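Local coordinates for protein pectate lyase (Cellvibrio cellulosa, PDB 1GXM) that cleaves polygalacturonate (pectate) by anti-beta-elimination, through the family 10 polysaccharide lyase catalytic module that makes up this chain, at residues N19-W24 / M137-T142. Numbering follows the deposited sequence.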
ATOM      1  N   ASN A  19       5.105  13.386  -0.491  1.00 14.96           N
ATOM      2  CA  ASN A  19       4.480  12.253   0.169  1.00 13.72           C
ATOM      3  C   ASN A  19       4.349  11.111  -0.828  1.00 13.29           C
ATOM      4  O   ASN A  19       3.736  11.281  -1.876  1.00 13.22           O
ATOM      5  CB  ASN A  19       3.120  12.648   0.719  1.00 12.99           C
ATOM      6  CG  ASN A  19       2.422  11.496   1.409  1.00 12.49           C
ATOM      7  OD1 ASN A  19       2.162  10.465   0.802  1.00 13.44           O
ATOM      8  ND2 ASN A  19       2.098  11.678   2.681  1.00 11.21           N
ATOM      9  N   PRO A  20       4.954   9.965  -0.547  1.00 13.61           N
ATOM     10  CA  PRO A  20       4.956   8.863  -1.515  1.00 14.05           C
ATOM     11  C   PRO A  20       3.576   8.423  -1.996  1.00 13.45           C
ATOM     12  O   PRO A  20       3.396   8.050  -3.156  1.00 13.77           O
ATOM     13  CB  PRO A  20       5.656   7.735  -0.755  1.00 15.04           C
ATOM     14  CG  PRO A  20       6.511   8.419   0.194  1.00 15.02           C
ATOM     15  CD  PRO A  20       5.788   9.642   0.624  1.00 14.27           C
ATOM     16  N   ALA A  21       2.607   8.407  -1.088  1.00 12.26           N
ATOM     17  CA  ALA A  21       1.252   8.001  -1.443  1.00 12.19           C
ATOM     18  C   ALA A  21       0.584   9.026  -2.359  1.00 12.14           C
ATOM     19  O   ALA A  21      -0.086   8.674  -3.317  1.00 11.67           O
ATOM     20  CB  ALA A  21       0.443   7.792  -0.186  1.00 12.88           C
ATOM     21  N   ALA A  22       0.772  10.298  -2.060  1.00 12.48           N
ATOM     22  CA  ALA A  22       0.262  11.358  -2.902  1.00 12.83           C
ATOM     23  C   ALA A  22       0.943  11.321  -4.273  1.00 12.98           C
ATOM     24  O   ALA A  22       0.299  11.547  -5.304  1.00 13.50           O
ATOM     25  CB  ALA A  22       0.512  12.699  -2.255  1.00 13.09           C
ATOM     26  N   ASN A  23       2.239  11.039  -4.293  1.00 12.99           N
ATOM     27  CA  ASN A  23       2.963  10.945  -5.554  1.00 14.23           C
ATOM     28  C   ASN A  23       2.390   9.790  -6.381  1.00 13.92           C
ATOM     29  O   ASN A  23       2.184   9.900  -7.595  1.00 14.64           O
ATOM     30  CB  ASN A  23       4.445  10.714  -5.319  1.00 14.73           C
ATOM     31  CG  ASN A  23       5.194  11.959  -4.879  1.00 17.01           C
ATOM     32  OD1 ASN A  23       6.328  11.864  -4.393  1.00 19.63           O
ATOM     33  ND2 ASN A  23       4.592  13.111  -5.053  1.00 17.17           N
ATOM     34  N   TRP A  24       2.134   8.663  -5.732  1.00 13.32           N
ATOM     35  CA  TRP A  24       1.545   7.537  -6.428  1.00 12.49           C
ATOM     36  C   TRP A  24       0.201   7.933  -7.052  1.00 12.31           C
ATOM     37  O   TRP A  24      -0.098   7.625  -8.211  1.00 12.64           O
ATOM     38  CB  TRP A  24       1.360   6.321  -5.490  1.00 12.13           C
ATOM     39  CG  TRP A  24       0.475   5.355  -6.136  1.00 12.56           C
ATOM     40  CD1 TRP A  24       0.826   4.429  -7.067  1.00 13.34           C
ATOM     41  CD2 TRP A  24      -0.933   5.300  -6.013  1.00 11.84           C
ATOM     42  NE1 TRP A  24      -0.293   3.790  -7.525  1.00 13.19           N
ATOM     43  CE2 TRP A  24      -1.388   4.306  -6.892  1.00 13.00           C
ATOM     44  CE3 TRP A  24      -1.879   5.985  -5.230  1.00 11.35           C
ATOM     45  CZ2 TRP A  24      -2.734   3.989  -7.022  1.00 13.55           C
ATOM     46  CZ3 TRP A  24      -3.216   5.655  -5.365  1.00 13.29           C
ATOM     47  CH2 TRP A  24      -3.621   4.684  -6.256  1.00 13.59           C
ATOM     48  N   MET A 137      -3.825  -1.502   0.901  1.00  8.81           N
ATOM     49  CA  MET A 137      -4.686  -0.826   1.841  1.00  9.13           C
ATOM     50  C   MET A 137      -4.310   0.644   1.984  1.00  8.61           C
ATOM     51  O   MET A 137      -5.176   1.506   2.025  1.00  9.41           O
ATOM     52  CB  MET A 137      -4.676  -1.520   3.190  1.00 10.02           C
ATOM     53  CG  MET A 137      -5.575  -0.869   4.202  1.00 10.72           C
ATOM     54  SD  MET A 137      -5.886  -1.944   5.601  1.00 10.81           S
ATOM     55  CE  MET A 137      -6.688  -0.790   6.658  1.00 11.55           C
ATOM     56  N   ALA A 138      -3.025   0.936   2.104  1.00  8.52           N
ATOM     57  CA  ALA A 138      -2.613   2.302   2.329  1.00  8.60           C
ATOM     58  C   ALA A 138      -2.994   3.187   1.160  1.00  8.74           C
ATOM     59  O   ALA A 138      -3.452   4.306   1.353  1.00  9.69           O
ATOM     60  CB  ALA A 138      -1.123   2.392   2.584  1.00  9.89           C
ATOM     61  N   TYR A 139      -2.816   2.714  -0.065  1.00  9.20           N
ATOM     62  CA  TYR A 139      -3.067   3.577  -1.209  1.00  9.45           C
ATOM     63  C   TYR A 139      -4.557   3.617  -1.502  1.00  9.71           C
ATOM     64  O   TYR A 139      -5.040   4.630  -1.960  1.00  9.95           O
ATOM     65  CB  TYR A 139      -2.237   3.180  -2.430  1.00  9.41           C
ATOM     66  CG  TYR A 139      -0.764   3.538  -2.328  1.00 11.09           C
ATOM     67  CD1 TYR A 139      -0.187   4.044  -1.156  1.00 12.94           C
ATOM     68  CD2 TYR A 139       0.061   3.314  -3.412  1.00 11.81           C
ATOM     69  CE1 TYR A 139       1.179   4.336  -1.094  1.00 13.10           C
ATOM     70  CE2 TYR A 139       1.401   3.599  -3.355  1.00 12.55           C
ATOM     71  CZ  TYR A 139       1.957   4.111  -2.187  1.00 13.01           C
ATOM     72  OH  TYR A 139       3.302   4.395  -2.132  1.00 16.25           O
ATOM     73  N   ALA A 140      -5.289   2.551  -1.197  1.00  9.04           N
ATOM     74  CA  ALA A 140      -6.756   2.595  -1.285  1.00  8.99           C
ATOM     75  C   ALA A 140      -7.315   3.649  -0.338  1.00  9.46           C
ATOM     76  O   ALA A 140      -8.207   4.407  -0.692  1.00  9.78           O
ATOM     77  CB  ALA A 140      -7.356   1.269  -0.987  1.00  9.38           C
ATOM     78  N   LEU A 141      -6.800   3.680   0.880  1.00  9.15           N
ATOM     79  CA  LEU A 141      -7.235   4.685   1.834  1.00  9.69           C
ATOM     80  C   LEU A 141      -6.857   6.069   1.373  1.00  9.81           C
ATOM     81  O   LEU A 141      -7.573   7.022   1.624  1.00 11.06           O
ATOM     82  CB  LEU A 141      -6.688   4.420   3.236  1.00  9.88           C
ATOM     83  CG  LEU A 141      -7.211   3.154   3.885  1.00 10.36           C
ATOM     84  CD1 LEU A 141      -6.501   2.917   5.174  1.00 10.39           C
ATOM     85  CD2 LEU A 141      -8.707   3.243   4.119  1.00 11.25           C
ATOM     86  N   THR A 142      -5.710   6.199   0.723  1.00  9.87           N
ATOM     87  CA  THR A 142      -5.269   7.478   0.188  1.00 10.03           C
ATOM     88  C   THR A 142      -6.254   7.960  -0.872  1.00 10.41           C
ATOM     89  O   THR A 142      -6.649   9.126  -0.889  1.00 10.88           O
ATOM     90  CB  THR A 142      -3.867   7.360  -0.399  1.00 10.20           C
ATOM     91  OG1 THR A 142      -2.944   7.024   0.650  1.00  9.87           O
ATOM     92  CG2 THR A 142      -3.357   8.702  -0.954  1.00 11.28           C
TER
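Tyr139 reaches from helix 136-148 across to the first turn of helix 20-28 and meets Trp24, Ala21 and Pro20 in turn. Its CB lies over the six-membered ring of Trp24, 4.1 Å from the ring centroid, in a CH-pi contact. Tyr139 CD2 sits over the rim of the same indole face, 3.4 Å from Trp24 CG. Tyr139 CE2 lies past the rim, above the bond from Trp24 CG to CB. The phenol thus forms an offset stack with the five-membered ring, the planes inclined at 28°. On the other ring branch, Tyr139 CE1 packs 3.6 Å from Ala21 CB. Tyr139 OH stops 3.8 Å from Pro20 O, too far for a hydrogen bond. Trp24 has CG anti to its backbone N (chi1 166°), which carries the indole over to the tyrosine.

Ala21 CB also meets Thr142 OG1 at 3.6 Å. Thr142 OG1 donates to Ala138 O at 2.9 Å, one turn back. Asn19 OD1 caps helix 20-28 by accepting from Ala22 N at 3.2 Å and more weakly from Ala21 N. Ile77 touches both aromatic residues. Pro20 and Ala21 also touch Ala224 of helix 219-226. Helix 20-28 thus packs across helix 136-148 at -69°, within the alpha/alpha-toroid fold known for family 10 pectate lyases.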